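PDB 6SXT: alpha-L-arabinofuranosidase B from Aspergillus kawachii, which hydrolyses terminal non-reducing alpha-L-arabinofuranose residues from arabinoxylan, arabinan and arabinogalactan side chains, helping to degrade plant hemicellulose. Local coordinates for residues I200-A212 with V228-R242. Sequence-based numbering, arbitrary orientation.
Sequences IMVDMENNLFSGA and VTAAVKGGADKWAIR. With LXE ([(1~{S},2~{S},3~{S},4~{S})-2-(hydroxymethyl)-3,4-bis(oxidanyl)cyclopentyl]azanium), chain G; EDO (1,2-ethanediol), chain B; EDO (1,2-ethanediol), chain P.
Asp-203 OD1 accepts two hydrogen bonds: from O5' of the bound cyclopentyl inhibitor LXE at 2.7 Å, and from the backbone N of Glu-205 at 3.0 Å, the latter closing an Asx turn. This turn ties the loop's start to Asp-203 and probably helps to position the nucleophile Glu-205, whose OE2 is joined covalently to LXE C1' at 1.4 Å. On the other side of strand 200-203 from Asp-203, 200-212 meets 228-242 without hydrogen bonds, as in face-to-face sheet packing. Met-204, extended beyond CG, lays its CE over one face of the Trp-239 indole, 3.5 Å from the centroid of the six-membered ring and 16° off its normal, a CH-pi contact. Trp-239 CG, between its backbone N and carbonyl carbon (chi1 63°), turns the indole toward 200-212, presenting that face to Met-204 and its edge, in plane, to Gly-211 O. Val-202 CG2 wedges between three residues, touching Trp-239 CZ3 at 3.5 Å, Val-232 CG1 at 3.7 Å and Ile-241. Ile-200 CD1 rests on Ala-230 CB at 3.7 Å, and its CG2 meets Ile-241. With strands 200-203 and 228-235 at 35°, the small sheet containing 180-185 and 199-203 packs on the large antiparallel sheet as layers of the beta-sandwich catalytic domain; on the large sheet's far face, Lys-233 and Arg-242 form salt bridges with Glu-305 of helix 302-315.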
ATOM      1  N   ILE A 200     -11.802  10.924  -3.338  1.00 16.75           N
ATOM      2  CA  ILE A 200     -10.605  11.700  -3.734  1.00 16.81           C
ATOM      3  C   ILE A 200     -10.826  13.099  -3.221  1.00 16.61           C
ATOM      4  O   ILE A 200     -11.843  13.720  -3.550  1.00 18.20           O
ATOM      5  CB  ILE A 200     -10.395  11.748  -5.251  1.00 16.57           C
ATOM      6  CG1 ILE A 200     -10.242  10.332  -5.821  1.00 18.64           C
ATOM      7  CG2 ILE A 200      -9.226  12.643  -5.549  1.00 17.04           C
ATOM      8  CD1 ILE A 200     -10.412  10.289  -7.310  1.00 22.66           C
ATOM      9  N   MET A 201      -9.883  13.579  -2.426  1.00 16.60           N
ATOM     10  CA  MET A 201      -9.949  14.979  -1.961  1.00 17.00           C
ATOM     11  C   MET A 201      -8.577  15.608  -2.174  1.00 17.12           C
ATOM     12  O   MET A 201      -7.636  14.917  -2.613  1.00 16.26           O
ATOM     13  CB  MET A 201     -10.357  15.030  -0.495  1.00 17.28           C
ATOM     14  CG  MET A 201     -11.720  14.431  -0.308  1.00 18.50           C
ATOM     15  SD  MET A 201     -12.462  14.729   1.352  1.00 19.85           S
ATOM     16  CE  MET A 201     -11.793  13.340   2.211  1.00 19.34           C
ATOM     17  N   VAL A 202      -8.466  16.876  -1.854  1.00 17.64           N
ATOM     18  CA  VAL A 202      -7.171  17.580  -1.974  1.00 16.64           C
ATOM     19  C   VAL A 202      -6.775  18.040  -0.581  1.00 18.21           C
ATOM     20  O   VAL A 202      -7.532  18.785   0.049  1.00 18.21           O
ATOM     21  CB  VAL A 202      -7.183  18.727  -2.975  1.00 16.18           C
ATOM     22  CG1 VAL A 202      -5.871  19.473  -3.008  1.00 17.42           C
ATOM     23  CG2 VAL A 202      -7.538  18.186  -4.359  1.00 17.89           C
ATOM     24  N   ASP A 203      -5.598  17.619  -0.176  1.00 16.08           N
ATOM     25  CA  ASP A 203      -5.010  18.031   1.120  1.00 16.16           C
ATOM     26  C   ASP A 203      -4.308  19.343   0.852  1.00 17.31           C
ATOM     27  O   ASP A 203      -3.294  19.396   0.135  1.00 17.70           O
ATOM     28  CB  ASP A 203      -4.097  16.942   1.665  1.00 15.72           C
ATOM     29  CG  ASP A 203      -3.665  17.141   3.101  1.00 18.32           C
ATOM     30  OD1 ASP A 203      -3.943  18.282   3.609  1.00 18.99           O
ATOM     31  OD2 ASP A 203      -3.159  16.122   3.686  1.00 17.96           O
ATOM     32  N   MET A 204      -4.823  20.416   1.489  1.00 18.28           N
ATOM     33  CA  MET A 204      -4.214  21.763   1.377  1.00 18.45           C
ATOM     34  C   MET A 204      -3.648  22.194   2.740  1.00 17.90           C
ATOM     35  O   MET A 204      -3.254  23.358   2.832  1.00 20.50           O
ATOM     36  CB  MET A 204      -5.240  22.773   0.876  1.00 18.72           C
ATOM     37  CG  MET A 204      -5.717  22.472  -0.526  1.00 20.59           C
ATOM     38  SD  MET A 204      -6.647  23.870  -1.245  1.00 20.73           S
ATOM     39  CE  MET A 204      -7.502  23.020  -2.577  1.00 21.18           C
ATOM     40  N   GLU A 205      -3.549  21.255   3.667  1.00 19.43           N
ATOM     41  CA  GLU A 205      -3.086  21.404   5.069  1.00 19.77           C
ATOM     42  C   GLU A 205      -4.208  22.043   5.918  1.00 19.56           C
ATOM     43  O   GLU A 205      -4.784  23.075   5.520  1.00 21.95           O
ATOM     44  CB  GLU A 205      -1.775  22.183   5.147  1.00 20.44           C
ATOM     45  CG  GLU A 205      -1.156  22.225   6.543  1.00 21.06           C
ATOM     46  CD  GLU A 205      -0.807  20.889   7.165  1.00 22.22           C
ATOM     47  OE1 GLU A 205       0.354  20.542   7.346  1.00 29.49           O
ATOM     48  OE2 GLU A 205      -1.822  19.997   7.512  1.00 20.93           O
ATOM     49  N   ASN A 206      -4.443  21.388   7.039  1.00 21.50           N
ATOM     50  CA  ASN A 206      -5.533  21.671   8.008  1.00 24.88           C
ATOM     51  C   ASN A 206      -6.866  21.604   7.284  1.00 25.52           C
ATOM     52  O   ASN A 206      -7.857  22.207   7.718  1.00 24.42           O
ATOM     53  CB  ASN A 206      -5.322  23.029   8.688  1.00 25.19           C
ATOM     54  CG  ASN A 206      -3.940  23.147   9.319  1.00 26.20           C
ATOM     55  OD1 ASN A 206      -3.356  24.221   9.255  1.00 38.72           O
ATOM     56  ND2 ASN A 206      -3.427  22.095   9.917  1.00 26.46           N
ATOM     57  N   ASN A 207      -6.946  20.768   6.255  1.00 22.05           N
ATOM     58  CA  ASN A 207      -8.195  20.556   5.503  1.00 20.16           C
ATOM     59  C   ASN A 207      -7.884  19.528   4.397  1.00 20.30           C
ATOM     60  O   ASN A 207      -6.978  19.782   3.643  1.00 20.83           O
ATOM     61  CB  ASN A 207      -8.780  21.820   4.890  1.00 22.35           C
ATOM     62  CG  ASN A 207      -9.960  22.401   5.678  1.00 22.87           C
ATOM     63  OD1 ASN A 207     -10.873  21.683   6.109  1.00 24.28           O
ATOM     64  ND2 ASN A 207      -9.850  23.694   5.979  1.00 24.74           N
ATOM     65  N   LEU A 208      -8.763  18.534   4.301  1.00 19.56           N
ATOM     66  CA  LEU A 208      -8.967  17.749   3.063  1.00 17.46           C
ATOM     67  C   LEU A 208     -10.222  18.336   2.455  1.00 18.38           C
ATOM     68  O   LEU A 208     -11.259  18.416   3.166  1.00 21.13           O
ATOM     69  CB  LEU A 208      -9.148  16.291   3.423  1.00 17.83           C
ATOM     70  CG  LEU A 208      -8.043  15.620   4.227  1.00 18.15           C
ATOM     71  CD1 LEU A 208      -8.398  14.172   4.491  1.00 17.21           C
ATOM     72  CD2 LEU A 208      -6.713  15.715   3.549  1.00 18.11           C
ATOM     73  N   PHE A 209     -10.141  18.802   1.242  1.00 18.39           N
ATOM     74  CA  PHE A 209     -11.260  19.430   0.531  1.00 19.05           C
ATOM     75  C   PHE A 209     -11.829  18.482  -0.511  1.00 21.20           C
ATOM     76  O   PHE A 209     -11.125  18.014  -1.408  1.00 18.46           O
ATOM     77  CB  PHE A 209     -10.819  20.734  -0.125  1.00 20.29           C
ATOM     78  CG  PHE A 209     -10.614  21.863   0.861  1.00 22.68           C
ATOM     79  CD1 PHE A 209     -11.713  22.461   1.458  1.00 23.54           C
ATOM     80  CD2 PHE A 209      -9.369  22.380   1.119  1.00 23.56           C
ATOM     81  CE1 PHE A 209     -11.555  23.531   2.327  1.00 23.16           C
ATOM     82  CE2 PHE A 209      -9.213  23.480   1.947  1.00 23.04           C
ATOM     83  CZ  PHE A 209     -10.300  24.018   2.578  1.00 23.51           C
ATOM     84  N   SER A 210     -13.139  18.322  -0.455  1.00 19.11           N
ATOM     85  CA  SER A 210     -13.931  17.588  -1.468  1.00 20.56           C
ATOM     86  C   SER A 210     -14.571  18.558  -2.455  1.00 21.72           C
ATOM     87  O   SER A 210     -15.270  18.149  -3.397  1.00 21.39           O
ATOM     88  CB  SER A 210     -14.961  16.726  -0.811  1.00 21.01           C
ATOM     89  OG  SER A 210     -15.798  17.542   0.037  1.00 21.68           O
ATOM     90  N   GLY A 211     -14.272  19.843  -2.332  1.00 21.57           N
ATOM     91  CA  GLY A 211     -14.723  20.913  -3.232  1.00 22.05           C
ATOM     92  C   GLY A 211     -14.539  22.267  -2.560  1.00 26.98           C
ATOM     93  O   GLY A 211     -13.794  22.338  -1.593  1.00 22.75           O
ATOM     94  N   ALA A 212     -15.267  23.275  -3.035  1.00 27.59           N
ATOM     95  CA  ALA A 212     -15.124  24.671  -2.558  1.00 29.24           C
ATOM     96  C   ALA A 212     -15.412  24.796  -1.061  1.00 30.06           C
ATOM     97  O   ALA A 212     -14.819  25.697  -0.406  1.00 30.71           O
ATOM     98  CB  ALA A 212     -16.053  25.566  -3.373  1.00 30.21           C
ATOM     99  N   VAL A 228      -8.286   3.331  -9.564  1.00 14.74           N
ATOM    100  CA  VAL A 228      -8.811   4.699  -9.709  1.00 15.17           C
ATOM    101  C   VAL A 228      -7.724   5.601 -10.237  1.00 14.89           C
ATOM    102  O   VAL A 228      -6.590   5.582  -9.720  1.00 14.48           O
ATOM    103  CB  VAL A 228      -9.480   5.210  -8.428  1.00 17.67           C
ATOM    104  CG1 VAL A 228      -8.568   5.245  -7.255  1.00 19.44           C
ATOM    105  CG2 VAL A 228     -10.095   6.591  -8.670  1.00 20.46           C
ATOM    106  N   THR A 229      -8.046   6.399 -11.256  1.00 14.22           N
ATOM    107  CA  THR A 229      -7.189   7.523 -11.659  1.00 14.98           C
ATOM    108  C   THR A 229      -7.651   8.750 -10.907  1.00 14.99           C
ATOM    109  O   THR A 229      -8.796   9.159 -11.113  1.00 15.71           O
ATOM    110  CB  THR A 229      -7.225   7.824 -13.144  1.00 15.85           C
ATOM    111  OG1 THR A 229      -6.895   6.615 -13.849  1.00 15.53           O
ATOM    112  CG2 THR A 229      -6.237   8.897 -13.500  1.00 16.12           C
ATOM    113  N   ALA A 230      -6.788   9.325 -10.077  1.00 15.33           N
ATOM    114  CA  ALA A 230      -7.079  10.610  -9.405  1.00 15.41           C
ATOM    115  C   ALA A 230      -6.230  11.658 -10.075  1.00 15.88           C
ATOM    116  O   ALA A 230      -4.985  11.511 -10.034  1.00 15.91           O
ATOM    117  CB  ALA A 230      -6.763  10.489  -7.936  1.00 16.56           C
ATOM    118  N   ALA A 231      -6.821  12.728 -10.613  1.00 15.57           N
ATOM    119  CA  ALA A 231      -6.074  13.809 -11.272  1.00 16.13           C
ATOM    120  C   ALA A 231      -6.439  15.110 -10.574  1.00 16.41           C
ATOM    121  O   ALA A 231      -7.645  15.474 -10.523  1.00 17.11           O
ATOM    122  CB  ALA A 231      -6.330  13.896 -12.760  1.00 17.65           C
ATOM    123  N   VAL A 232      -5.422  15.808 -10.105  1.00 15.70           N
ATOM    124  CA  VAL A 232      -5.610  17.046  -9.296  1.00 16.41           C
ATOM    125  C   VAL A 232      -4.747  18.131  -9.908  1.00 16.17           C
ATOM    126  O   VAL A 232      -3.604  17.864 -10.385  1.00 16.63           O
ATOM    127  CB  VAL A 232      -5.305  16.799  -7.801  1.00 16.76           C
ATOM    128  CG1 VAL A 232      -5.006  18.101  -7.050  1.00 18.86           C
ATOM    129  CG2 VAL A 232      -6.418  16.000  -7.189  1.00 17.17           C
ATOM    130  N   LYS A 233      -5.216  19.377  -9.904  1.00 15.89           N
ATOM    131  CA  LYS A 233      -4.401  20.481 -10.418  1.00 16.49           C
ATOM    132  C   LYS A 233      -4.789  21.745  -9.664  1.00 16.90           C
ATOM    133  O   LYS A 233      -5.895  21.799  -9.112  1.00 16.74           O
ATOM    134  CB  LYS A 233      -4.558  20.644 -11.929  1.00 16.96           C
ATOM    135  CG  LYS A 233      -5.992  20.752 -12.447  1.00 17.98           C
ATOM    136  CD  LYS A 233      -6.056  20.575 -13.931  1.00 17.80           C
ATOM    137  CE  LYS A 233      -7.462  20.537 -14.494  1.00 19.55           C
ATOM    138  NZ  LYS A 233      -7.426  20.139 -15.938  1.00 21.41           N
ATOM    139  N   GLY A 234      -3.807  22.635  -9.565  1.00 18.03           N
ATOM    140  CA  GLY A 234      -3.975  23.872  -8.800  1.00 19.01           C
ATOM    141  C   GLY A 234      -3.197  24.982  -9.440  1.00 20.69           C
ATOM    142  O   GLY A 234      -2.062  24.794  -9.854  1.00 20.17           O
ATOM    143  N   GLY A 235      -3.790  26.163  -9.469  1.00 20.40           N
ATOM    144  CA  GLY A 235      -3.104  27.370  -9.938  1.00 21.65           C
ATOM    145  C   GLY A 235      -3.594  28.551  -9.112  1.00 21.28           C
ATOM    146  O   GLY A 235      -4.051  28.365  -8.015  1.00 21.33           O
ATOM    147  N   ALA A 236      -3.502  29.742  -9.709  1.00 23.16           N
ATOM    148  CA  ALA A 236      -3.848  31.010  -9.022  1.00 23.22           C
ATOM    149  C   ALA A 236      -5.366  31.106  -8.836  1.00 20.87           C
ATOM    150  O   ALA A 236      -6.031  31.380  -9.831  1.00 25.65           O
ATOM    151  CB  ALA A 236      -3.282  32.135  -9.870  1.00 25.39           C
ATOM    152  N   ASP A 237      -5.800  30.827  -7.638  1.00 23.63           N
ATOM    153  CA  ASP A 237      -7.217  30.790  -7.204  1.00 25.23           C
ATOM    154  C   ASP A 237      -8.005  29.890  -8.151  1.00 27.36           C
ATOM    155  O   ASP A 237      -9.176  30.173  -8.482  1.00 22.94           O
ATOM    156  CB  ASP A 237      -7.821  32.197  -7.238  1.00 28.28           C
ATOM    157  CG  ASP A 237      -9.029  32.328  -6.346  1.00 28.28           C
ATOM    158  OD1 ASP A 237      -9.262  31.467  -5.533  1.00 24.67           O
ATOM    159  OD2 ASP A 237      -9.644  33.411  -6.411  1.00 29.43           O
ATOM    160  N   LYS A 238      -7.412  28.764  -8.549  1.00 25.41           N
ATOM    161  CA  LYS A 238      -8.215  27.737  -9.258  1.00 22.28           C
ATOM    162  C   LYS A 238      -7.642  26.366  -8.878  1.00 23.08           C
ATOM    163  O   LYS A 238      -6.410  26.248  -8.681  1.00 23.08           O
ATOM    164  CB  LYS A 238      -8.252  27.860 -10.786  1.00 27.07           C
ATOM    165  CG  LYS A 238      -6.933  27.889 -11.532  1.00 28.02           C
ATOM    166  CD  LYS A 238      -7.091  28.195 -13.038  1.00 30.87           C
ATOM    167  CE  LYS A 238      -5.789  28.042 -13.807  1.00 31.03           C
ATOM    168  NZ  LYS A 238      -5.926  28.492 -15.217  1.00 34.20           N
ATOM    169  N   TRP A 239      -8.499  25.352  -8.812  1.00 21.24           N
ATOM    170  CA  TRP A 239      -8.004  23.964  -8.615  1.00 21.91           C
ATOM    171  C   TRP A 239      -9.100  23.015  -9.052  1.00 21.87           C
ATOM    172  O   TRP A 239     -10.266  23.439  -9.275  1.00 21.08           O
ATOM    173  CB  TRP A 239      -7.601  23.717  -7.169  1.00 19.81           C
ATOM    174  CG  TRP A 239      -8.720  23.831  -6.203  1.00 19.71           C
ATOM    175  CD1 TRP A 239      -9.358  25.003  -5.858  1.00 21.41           C
ATOM    176  CD2 TRP A 239      -9.363  22.792  -5.473  1.00 19.70           C
ATOM    177  NE1 TRP A 239     -10.289  24.747  -4.919  1.00 21.25           N
ATOM    178  CE2 TRP A 239     -10.369  23.376  -4.689  1.00 20.91           C
ATOM    179  CE3 TRP A 239      -9.204  21.395  -5.399  1.00 18.46           C
ATOM    180  CZ2 TRP A 239     -11.208  22.632  -3.871  1.00 21.28           C
ATOM    181  CZ3 TRP A 239     -10.029  20.675  -4.598  1.00 17.52           C
ATOM    182  CH2 TRP A 239     -11.034  21.263  -3.843  1.00 23.74           C
ATOM    183  N   ALA A 240      -8.758  21.741  -9.178  1.00 17.81           N
ATOM    184  CA  ALA A 240      -9.743  20.764  -9.671  1.00 17.23           C
ATOM    185  C   ALA A 240      -9.441  19.361  -9.159  1.00 16.75           C
ATOM    186  O   ALA A 240      -8.268  19.028  -8.874  1.00 17.04           O
ATOM    187  CB  ALA A 240      -9.742  20.739 -11.160  1.00 17.80           C
ATOM    188  N   ILE A 241     -10.495  18.575  -9.044  1.00 16.10           N
ATOM    189  CA  ILE A 241     -10.455  17.123  -8.766  1.00 16.43           C
ATOM    190  C   ILE A 241     -11.119  16.465  -9.950  1.00 16.19           C
ATOM    191  O   ILE A 241     -12.280  16.758 -10.209  1.00 16.23           O
ATOM    192  CB  ILE A 241     -11.212  16.726  -7.500  1.00 17.02           C
ATOM    193  CG1 ILE A 241     -10.634  17.411  -6.254  1.00 17.74           C
ATOM    194  CG2 ILE A 241     -11.299  15.217  -7.369  1.00 19.14           C
ATOM    195  CD1 ILE A 241     -11.494  17.257  -5.044  1.00 18.76           C
ATOM    196  N   ARG A 242     -10.432  15.493 -10.534  1.00 15.60           N
ATOM    197  CA  ARG A 242     -11.030  14.649 -11.582  1.00 15.38           C
ATOM    198  C   ARG A 242     -10.744  13.186 -11.239  1.00 17.12           C
ATOM    199  O   ARG A 242      -9.686  12.911 -10.649  1.00 16.56           O
ATOM    200  CB  ARG A 242     -10.440  15.024 -12.936  1.00 16.38           C
ATOM    201  CG  ARG A 242     -10.631  16.481 -13.286  1.00 16.70           C
ATOM    202  CD  ARG A 242     -10.130  16.847 -14.665  1.00 17.89           C
ATOM    203  NE  ARG A 242     -11.015  16.346 -15.717  1.00 17.17           N
ATOM    204  CZ  ARG A 242     -10.639  16.046 -16.952  1.00 17.35           C
ATOM    205  NH1 ARG A 242      -9.386  16.127 -17.347  1.00 17.85           N
ATOM    206  NH2 ARG A 242     -11.566  15.630 -17.797  1.00 16.97           N
TER
HETATM  207  C1' LXE G 507      -1.545  18.847   8.252  1.00 20.18           C
HETATM  208  C2' LXE G 507      -0.989  17.618   7.530  1.00 24.70           C
HETATM  209  O2' LXE G 507       0.201  17.896   6.886  1.00 26.03           O
HETATM  210  C3' LXE G 507      -2.097  17.318   6.618  1.00 22.96           C
HETATM  211  O3' LXE G 507      -1.848  15.999   5.974  1.00 24.15           O
HETATM  212  C4' LXE G 507      -3.257  17.230   7.588  1.00 23.56           C
HETATM  213  C5' LXE G 507      -4.602  17.471   6.928  1.00 21.17           C
HETATM  214  O5' LXE G 507      -4.684  18.666   6.182  1.00 22.55           O
HETATM  215  C6' LXE G 507      -2.898  18.327   8.668  1.00 24.41           C
HETATM  216  N1' LXE G 507      -2.855  17.606   9.973  1.00 29.34           N
HETATM  217  C1  EDO B 528      -2.627  29.737 -13.066  1.00 39.54           C
HETATM  218  O1  EDO B 528      -1.976  29.995 -11.919  1.00 40.49           O
HETATM  219  C2  EDO B 528      -1.697  29.674 -14.172  1.00 44.71           C
HETATM  220  O2  EDO B 528      -2.044  28.552 -14.967  1.00 48.09           O
HETATM  221  C1  EDO P 516     -19.626  19.803  -5.607  1.00 38.45           C
HETATM  222  O1  EDO P 516     -20.601  19.780  -4.553  1.00 37.53           O
HETATM  223  C2  EDO P 516     -18.183  20.178  -5.353  1.00 38.47           C
HETATM  224  O2  EDO P 516     -17.068  19.170  -5.431  1.00 25.28           O